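Local coordinates for protein kinase (Staphylococcus aureus subsp. aureus Mu50, PDB 3PY9) that probably senses muropeptides at the cell surface through its extracellular PASTA repeats and passes the signal to a cytoplasmic serine/threonine kinase domain, at residues A[164-169]-A[191-196]; A[183-188]-A[200-205]. One frame throughout, in Å; residues are numbered along the deposited sequence.

Contact 1: A[164-169]-A[191-196]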
ATOM      1  N   LYS A 164      -6.541  -3.058  18.989  1.00 42.45           N
ATOM      2  CA  LYS A 164      -6.837  -3.898  17.819  1.00 41.57           C
ATOM      3  C   LYS A 164      -6.300  -3.225  16.562  1.00 40.37           C
ATOM      4  O   LYS A 164      -6.541  -3.696  15.443  1.00 40.88           O
ATOM      5  CB  LYS A 164      -8.341  -4.178  17.697  1.00 41.62           C
ATOM      6  CG  LYS A 164      -8.929  -5.022  18.835  1.00 43.60           C
ATOM      7  CD  LYS A 164      -9.445  -6.392  18.371  1.00 45.30           C
ATOM      8  CE  LYS A 164      -8.337  -7.366  17.929  1.00 48.04           C
ATOM      9  NZ  LYS A 164      -8.881  -8.638  17.279  1.00 48.04           N
ATOM     10  N   GLY A 165      -5.582  -2.116  16.746  1.00 38.74           N
ATOM     11  CA  GLY A 165      -4.912  -1.445  15.634  1.00 36.98           C
ATOM     12  C   GLY A 165      -5.656  -0.324  14.941  1.00 35.80           C
ATOM     13  O   GLY A 165      -5.127   0.282  14.006  1.00 35.03           O
ATOM     14  N   PHE A 166      -6.870  -0.029  15.407  1.00 35.07           N
ATOM     15  CA  PHE A 166      -7.695   1.021  14.810  1.00 34.19           C
ATOM     16  C   PHE A 166      -7.195   2.396  15.166  1.00 35.09           C
ATOM     17  O   PHE A 166      -6.635   2.609  16.248  1.00 35.09           O
ATOM     18  CB  PHE A 166      -9.184   0.884  15.197  1.00 32.79           C
ATOM     19  CG  PHE A 166      -9.841  -0.380  14.667  1.00 30.06           C
ATOM     20  CD1 PHE A 166      -9.977  -0.589  13.304  1.00 28.05           C
ATOM     21  CD2 PHE A 166     -10.301  -1.356  15.540  1.00 26.82           C
ATOM     22  CE1 PHE A 166     -10.537  -1.768  12.807  1.00 24.46           C
ATOM     23  CE2 PHE A 166     -10.891  -2.534  15.066  1.00 25.74           C
ATOM     24  CZ  PHE A 166     -11.013  -2.732  13.696  1.00 26.55           C
ATOM     25  N   LYS A 167      -7.402   3.316  14.232  1.00 36.54           N
ATOM     26  CA  LYS A 167      -7.307   4.743  14.490  1.00 38.59           C
ATOM     27  C   LYS A 167      -8.678   5.244  15.002  1.00 39.32           C
ATOM     28  O   LYS A 167      -9.715   4.930  14.424  1.00 39.95           O
ATOM     29  CB  LYS A 167      -6.863   5.473  13.217  1.00 38.73           C
ATOM     30  CG  LYS A 167      -5.482   5.019  12.699  1.00 40.71           C
ATOM     31  CD  LYS A 167      -5.404   5.016  11.163  1.00 42.79           C
ATOM     32  CE  LYS A 167      -4.097   4.388  10.634  1.00 43.54           C
ATOM     33  NZ  LYS A 167      -4.016   2.889  10.733  1.00 43.18           N
ATOM     34  N   VAL A 168      -8.675   5.990  16.105  1.00 40.42           N
ATOM     35  CA  VAL A 168      -9.911   6.428  16.772  1.00 40.82           C
ATOM     36  C   VAL A 168     -10.023   7.942  16.712  1.00 41.33           C
ATOM     37  O   VAL A 168      -9.102   8.642  17.129  1.00 41.48           O
ATOM     38  CB  VAL A 168      -9.935   5.999  18.256  1.00 40.66           C
ATOM     39  CG1 VAL A 168     -10.967   6.813  19.040  1.00 40.55           C
ATOM     40  CG2 VAL A 168     -10.195   4.496  18.407  1.00 40.44           C
ATOM     41  N   GLU A 169     -11.145   8.444  16.199  1.00 41.66           N
ATOM     42  CA  GLU A 169     -11.425   9.877  16.216  1.00 42.28           C
ATOM     43  C   GLU A 169     -12.695  10.179  16.992  1.00 42.43           C
ATOM     44  O   GLU A 169     -13.592   9.343  17.090  1.00 42.69           O
ATOM     45  CB  GLU A 169     -11.564  10.425  14.803  1.00 42.39           C
ATOM     46  CG  GLU A 169     -10.281  10.420  14.005  1.00 44.38           C
ATOM     47  CD  GLU A 169     -10.475  10.982  12.605  1.00 46.70           C
ATOM     48  OE1 GLU A 169     -11.661  11.187  12.206  1.00 47.55           O
ATOM     49  OE2 GLU A 169      -9.444  11.205  11.913  1.00 45.31           O
ATOM     50  N   LYS A 191     -19.274  -4.830  13.069  1.00 26.59           N
ATOM     51  CA  LYS A 191     -18.897  -5.118  11.691  1.00 27.68           C
ATOM     52  C   LYS A 191     -17.390  -5.351  11.666  1.00 26.15           C
ATOM     53  O   LYS A 191     -16.670  -4.644  12.343  1.00 25.44           O
ATOM     54  CB  LYS A 191     -19.161  -3.829  10.890  1.00 27.43           C
ATOM     55  CG  LYS A 191     -19.705  -3.991   9.508  1.00 30.97           C
ATOM     56  CD  LYS A 191     -19.493  -2.714   8.678  1.00 30.16           C
ATOM     57  CE  LYS A 191     -20.504  -1.619   9.016  1.00 37.20           C
ATOM     58  NZ  LYS A 191     -20.787  -0.731   7.815  1.00 38.53           N
ATOM     59  N   SER A 192     -16.902  -6.311  10.876  1.00 25.92           N
ATOM     60  CA  SER A 192     -15.480  -6.342  10.579  1.00 24.70           C
ATOM     61  C   SER A 192     -15.114  -5.433   9.407  1.00 24.10           C
ATOM     62  O   SER A 192     -15.833  -5.360   8.435  1.00 23.31           O
ATOM     63  CB  SER A 192     -14.956  -7.772  10.371  1.00 25.46           C
ATOM     64  OG  SER A 192     -15.660  -8.464   9.357  1.00 25.26           O
ATOM     65  N   VAL A 193     -14.005  -4.714   9.534  1.00 23.71           N
ATOM     66  CA  VAL A 193     -13.518  -3.790   8.502  1.00 24.50           C
ATOM     67  C   VAL A 193     -11.981  -3.909   8.452  1.00 25.37           C
ATOM     68  O   VAL A 193     -11.381  -4.520   9.337  1.00 25.19           O
ATOM     69  CB  VAL A 193     -13.898  -2.316   8.838  1.00 24.29           C
ATOM     70  CG1 VAL A 193     -15.431  -2.153   9.062  1.00 24.63           C
ATOM     71  CG2 VAL A 193     -13.164  -1.870  10.077  1.00 23.13           C
ATOM     72  N   ASP A 194     -11.353  -3.331   7.431  1.00 26.52           N
ATOM     73  CA  ASP A 194      -9.897  -3.397   7.262  1.00 27.37           C
ATOM     74  C   ASP A 194      -9.189  -3.056   8.563  1.00 28.11           C
ATOM     75  O   ASP A 194      -9.494  -2.033   9.198  1.00 28.49           O
ATOM     76  CB  ASP A 194      -9.416  -2.395   6.204  1.00 27.29           C
ATOM     77  CG  ASP A 194      -9.949  -2.679   4.821  1.00 27.84           C
ATOM     78  OD1 ASP A 194     -10.457  -3.784   4.561  1.00 28.84           O
ATOM     79  OD2 ASP A 194      -9.852  -1.779   3.968  1.00 29.66           O
ATOM     80  N   GLU A 195      -8.246  -3.901   8.951  1.00 28.41           N
ATOM     81  CA  GLU A 195      -7.275  -3.575  10.008  1.00 29.17           C
ATOM     82  C   GLU A 195      -6.737  -2.154   9.854  1.00 29.21           C
ATOM     83  O   GLU A 195      -6.393  -1.729   8.753  1.00 29.73           O
ATOM     84  CB  GLU A 195      -6.127  -4.593   9.963  1.00 29.62           C
ATOM     85  CG  GLU A 195      -4.974  -4.361  10.931  1.00 29.62           C
ATOM     86  CD  GLU A 195      -3.974  -5.468  10.833  1.00 30.84           C
ATOM     87  OE1 GLU A 195      -3.581  -5.791   9.684  1.00 30.56           O
ATOM     88  OE2 GLU A 195      -3.600  -6.023  11.895  1.00 31.24           O
ATOM     89  N   GLY A 196      -6.695  -1.407  10.955  1.00 29.91           N
ATOM     90  CA  GLY A 196      -6.077  -0.077  10.937  1.00 29.79           C
ATOM     91  C   GLY A 196      -6.999   1.037  10.496  1.00 29.99           C
ATOM     92  O   GLY A 196      -6.588   2.187  10.389  1.00 31.05           O
TER
HETATM   93  O   HOH W   1      -7.567  -2.728  13.291  1.00 26.95           O

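Contact 2: A[183-188]-A[200-205]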
ATOM      1  N   VAL A 183     -20.475   7.214  24.749  1.00 41.54           N
ATOM      2  CA  VAL A 183     -20.536   7.351  23.310  1.00 39.62           C
ATOM      3  C   VAL A 183     -21.977   7.569  22.857  1.00 39.23           C
ATOM      4  O   VAL A 183     -22.854   6.714  23.073  1.00 38.47           O
ATOM      5  CB  VAL A 183     -19.969   6.079  22.626  1.00 39.86           C
ATOM      6  CG1 VAL A 183     -20.226   6.105  21.118  1.00 37.82           C
ATOM      7  CG2 VAL A 183     -18.480   5.885  22.964  1.00 38.92           C
ATOM      8  N   ILE A 184     -22.201   8.718  22.222  1.00 38.48           N
ATOM      9  CA  ILE A 184     -23.454   9.001  21.536  1.00 38.24           C
ATOM     10  C   ILE A 184     -23.565   8.096  20.322  1.00 37.13           C
ATOM     11  O   ILE A 184     -24.550   7.410  20.162  1.00 36.97           O
ATOM     12  CB  ILE A 184     -23.559  10.482  21.037  1.00 38.14           C
ATOM     13  CG1 ILE A 184     -23.068  11.486  22.088  1.00 39.36           C
ATOM     14  CG2 ILE A 184     -24.986  10.799  20.557  1.00 39.40           C
ATOM     15  CD1 ILE A 184     -23.829  11.466  23.365  1.00 39.52           C
ATOM     16  N   SER A 185     -22.540   8.102  19.472  1.00 36.65           N
ATOM     17  CA  SER A 185     -22.579   7.356  18.214  1.00 35.74           C
ATOM     18  C   SER A 185     -21.208   6.868  17.761  1.00 34.86           C
ATOM     19  O   SER A 185     -20.176   7.442  18.133  1.00 33.80           O
ATOM     20  CB  SER A 185     -23.206   8.207  17.112  1.00 35.62           C
ATOM     21  OG  SER A 185     -22.283   9.181  16.664  1.00 36.43           O
ATOM     22  N   GLN A 186     -21.221   5.820  16.934  1.00 34.43           N
ATOM     23  CA  GLN A 186     -19.988   5.168  16.456  1.00 33.76           C
ATOM     24  C   GLN A 186     -20.127   4.681  15.036  1.00 33.31           C
ATOM     25  O   GLN A 186     -21.124   4.058  14.674  1.00 33.56           O
ATOM     26  CB  GLN A 186     -19.619   3.973  17.336  1.00 34.13           C
ATOM     27  CG  GLN A 186     -18.262   3.306  17.013  1.00 32.38           C
ATOM     28  CD  GLN A 186     -18.036   2.057  17.861  1.00 34.14           C
ATOM     29  OE1 GLN A 186     -18.507   1.985  19.009  1.00 33.58           O
ATOM     30  NE2 GLN A 186     -17.330   1.057  17.299  1.00 31.42           N
ATOM     31  N   SER A 187     -19.092   4.938  14.248  1.00 32.44           N
ATOM     32  CA  SER A 187     -19.062   4.549  12.861  1.00 31.20           C
ATOM     33  C   SER A 187     -17.623   4.256  12.443  1.00 29.91           C
ATOM     34  O   SER A 187     -16.756   5.111  12.599  1.00 29.25           O
ATOM     35  CB  SER A 187     -19.627   5.692  12.016  1.00 31.33           C
ATOM     36  OG  SER A 187     -19.689   5.314  10.665  1.00 32.98           O
ATOM     37  N   PRO A 188     -17.368   3.040  11.919  1.00 28.89           N
ATOM     38  CA  PRO A 188     -18.312   1.900  11.902  1.00 28.29           C
ATOM     39  C   PRO A 188     -18.399   1.167  13.245  1.00 27.41           C
ATOM     40  O   PRO A 188     -17.635   1.480  14.165  1.00 27.11           O
ATOM     41  CB  PRO A 188     -17.723   0.990  10.825  1.00 28.02           C
ATOM     42  CG  PRO A 188     -16.262   1.234  10.941  1.00 28.08           C
ATOM     43  CD  PRO A 188     -16.122   2.711  11.209  1.00 28.93           C
ATOM     44  N   SER A 200     -14.893   6.447  14.040  1.00 31.51           N
ATOM     45  CA  SER A 200     -15.341   7.800  14.435  1.00 32.49           C
ATOM     46  C   SER A 200     -16.420   7.775  15.526  1.00 32.49           C
ATOM     47  O   SER A 200     -17.404   7.041  15.429  1.00 32.69           O
ATOM     48  CB  SER A 200     -15.856   8.578  13.220  1.00 32.28           C
ATOM     49  OG  SER A 200     -14.872   8.649  12.199  1.00 34.03           O
ATOM     50  N   PHE A 201     -16.220   8.596  16.551  1.00 33.04           N
ATOM     51  CA  PHE A 201     -17.062   8.604  17.749  1.00 33.63           C
ATOM     52  C   PHE A 201     -17.660   9.975  18.001  1.00 34.26           C
ATOM     53  O   PHE A 201     -16.988  10.992  17.844  1.00 33.76           O
ATOM     54  CB  PHE A 201     -16.228   8.227  18.976  1.00 33.53           C
ATOM     55  CG  PHE A 201     -15.943   6.766  19.088  1.00 33.25           C
ATOM     56  CD1 PHE A 201     -16.826   5.931  19.749  1.00 32.97           C
ATOM     57  CD2 PHE A 201     -14.783   6.229  18.544  1.00 33.80           C
ATOM     58  CE1 PHE A 201     -16.566   4.577  19.875  1.00 35.52           C
ATOM     59  CE2 PHE A 201     -14.512   4.856  18.650  1.00 34.91           C
ATOM     60  CZ  PHE A 201     -15.398   4.034  19.303  1.00 34.37           C
ATOM     61  N   VAL A 202     -18.931   9.998  18.378  1.00 35.53           N
ATOM     62  CA  VAL A 202     -19.517  11.200  18.957  1.00 36.31           C
ATOM     63  C   VAL A 202     -19.731  10.903  20.426  1.00 37.28           C
ATOM     64  O   VAL A 202     -20.386   9.916  20.785  1.00 36.50           O
ATOM     65  CB  VAL A 202     -20.798  11.658  18.232  1.00 36.89           C
ATOM     66  CG1 VAL A 202     -21.409  12.886  18.929  1.00 36.90           C
ATOM     67  CG2 VAL A 202     -20.488  11.953  16.751  1.00 35.18           C
ATOM     68  N   VAL A 203     -19.131  11.758  21.257  1.00 38.69           N
ATOM     69  CA  VAL A 203     -18.956  11.518  22.686  1.00 40.50           C
ATOM     70  C   VAL A 203     -19.688  12.583  23.513  1.00 41.65           C
ATOM     71  O   VAL A 203     -19.762  13.763  23.128  1.00 41.29           O
ATOM     72  CB  VAL A 203     -17.451  11.459  23.056  1.00 40.75           C
ATOM     73  CG1 VAL A 203     -17.251  11.165  24.538  1.00 40.35           C
ATOM     74  CG2 VAL A 203     -16.731  10.402  22.198  1.00 41.56           C
ATOM     75  N   SER A 204     -20.247  12.144  24.634  1.00 42.99           N
ATOM     76  CA  SER A 204     -21.023  13.016  25.498  1.00 44.94           C
ATOM     77  C   SER A 204     -20.129  13.830  26.434  1.00 45.78           C
ATOM     78  O   SER A 204     -19.277  13.279  27.145  1.00 45.50           O
ATOM     79  CB  SER A 204     -22.048  12.194  26.303  1.00 45.02           C
ATOM     80  OG  SER A 204     -22.861  13.026  27.115  1.00 46.36           O
ATOM     81  N   LYS A 205     -20.337  15.146  26.415  1.00 47.52           N
ATOM     82  CA  LYS A 205     -19.750  16.048  27.405  1.00 48.73           C
ATOM     83  C   LYS A 205     -20.818  16.582  28.386  1.00 50.10           C
ATOM     84  O   LYS A 205     -20.731  17.724  28.873  1.00 49.86           O
ATOM     85  CB  LYS A 205     -18.991  17.190  26.719  1.00 48.34           C
ATOM     86  CG  LYS A 205     -19.796  17.956  25.713  1.00 47.61           C
ATOM     87  CD  LYS A 205     -19.112  19.257  25.376  1.00 45.88           C
ATOM     88  CE  LYS A 205     -19.672  19.860  24.101  1.00 45.06           C
ATOM     89  NZ  LYS A 205     -19.096  21.215  23.905  1.00 43.77           N
TER
HETATM   90  O   HOH W   2     -14.549   6.562  10.575  1.00 24.84           O

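Contact 1: A[164-169]-A[191-196]
A Schellman motif closes helix 154-162 of this PASTA domain, and the turn that follows it meets the end of strand 191-194. Gly165 is the C-prime residue, with positive phi. Its carbonyl O receives a CA-H...O contact from Gly196 CA at 3.2 Å, almost straight at the hydrogen (172°). Gly196 has positive phi as well. Phe166 is the buried residue of the contact. With CG anti to the carbonyl carbon (chi1 -65°), its ring reaches back to the other segment. CE1 meets Val193 CG2 obliquely at 3.8 Å, and Asp194 O lies at the ring edge, near its plane. Val144, Val146, Leu161 and Ile199 also pack on this ring. One water sits over the centre of a ring face, 3.1 Å above the plane. It donates to Lys164 O (2.6 Å) and accepts from Gly196 N (2.8 Å), so it joins the helix end to the other segment. The exposed Lys167 closes the contact. Its chain bends at chi2 and chi4 and lays CD alongside the Gly196 carbonyl. NZ then donates to a lone pair of Gly196 O, in the carbonyl plane, at 2.7 Å.

Contact 2: A[183-188]-A[200-205]
Strands 183-187 and 198-204 pair antiparallel, and a classic beta bulge sets Ile184 and Ser185 opposite the single residue Val202. Val202 O takes Ser185 N at 3.1 Å and, more weakly, Ile184 N at a bent angle of 127°. Ser185 O accepts Val202 N in return. Beyond the bulge, Ser187 and Ser200 form a second hydrogen-bonded pair, with Ser200 N to Ser187 O at 2.7 Å.

Gln186 and Phe201 lie on the buried face with Val183 and Val203. They form a non-hydrogen-bonded pair, Gln186 with Phe201, and their side chains run side by side in the same direction. Gln186 CG lies over one face of the ring as a CH-pi contact, 4.0 Å from the centroid. The Gln186 amide is turned 38° from the ring plane, with OE1 3.4 Å from Phe201 CE1. Val183 CG1 meets the ring at its edge, in plane, while CG2 touches CD1 obliquely at 3.6 Å. At the bulge itself, Ile184 CG1 packs on Val202 CG1, and its CD1 reaches Ser204 CB. Ser185 OG lies against the Val202 side chain.

The second shell fixes these groups. Gln186 holds an extended chain, with CG anti to the backbone N (chi1 -174°). Its OE1 accepts from Phe149 N, and its NE2 donates to Glu147 O. NE2 also donates to Pro188 O, at 3.2 Å and on a lone pair. Phe154 of helix 154-162 meets the Phe201 ring edge-to-face, and Leu161 also touches it. Ser204 OG is bonded to Ile178 O.

The buried amide thus has backbone partners for both its oxygen and its nitrogen. These bonds fix its rotation and so help to hold CG over the face of the Phe201 ring.

Overall arrangement
Both contacts belong to the third PASTA domain, and their segments alternate along the chain. Contact 1 lies at the surface, where turns meet. Contact 2 is partly buried and joins neighbouring strands of one sheet. Strand 167-173 links them: it runs parallel to strand 198-204, and Glu169 O probably accepts a hydrogen bond from Phe201 N at 2.8 Å. Val168 CG1 also packs on the Phe201 ring, and Val193 CG1 on Pro188. Chemistry follows place. Contact 1 is held by a lysine bond, a bridging water and the Phe166 ring on Val193. Contact 2 uses a backbone ladder interrupted by a bulge, and buries a glutamine amide beside its phenylalanine. Each sets a phenylalanine against helix 154-162.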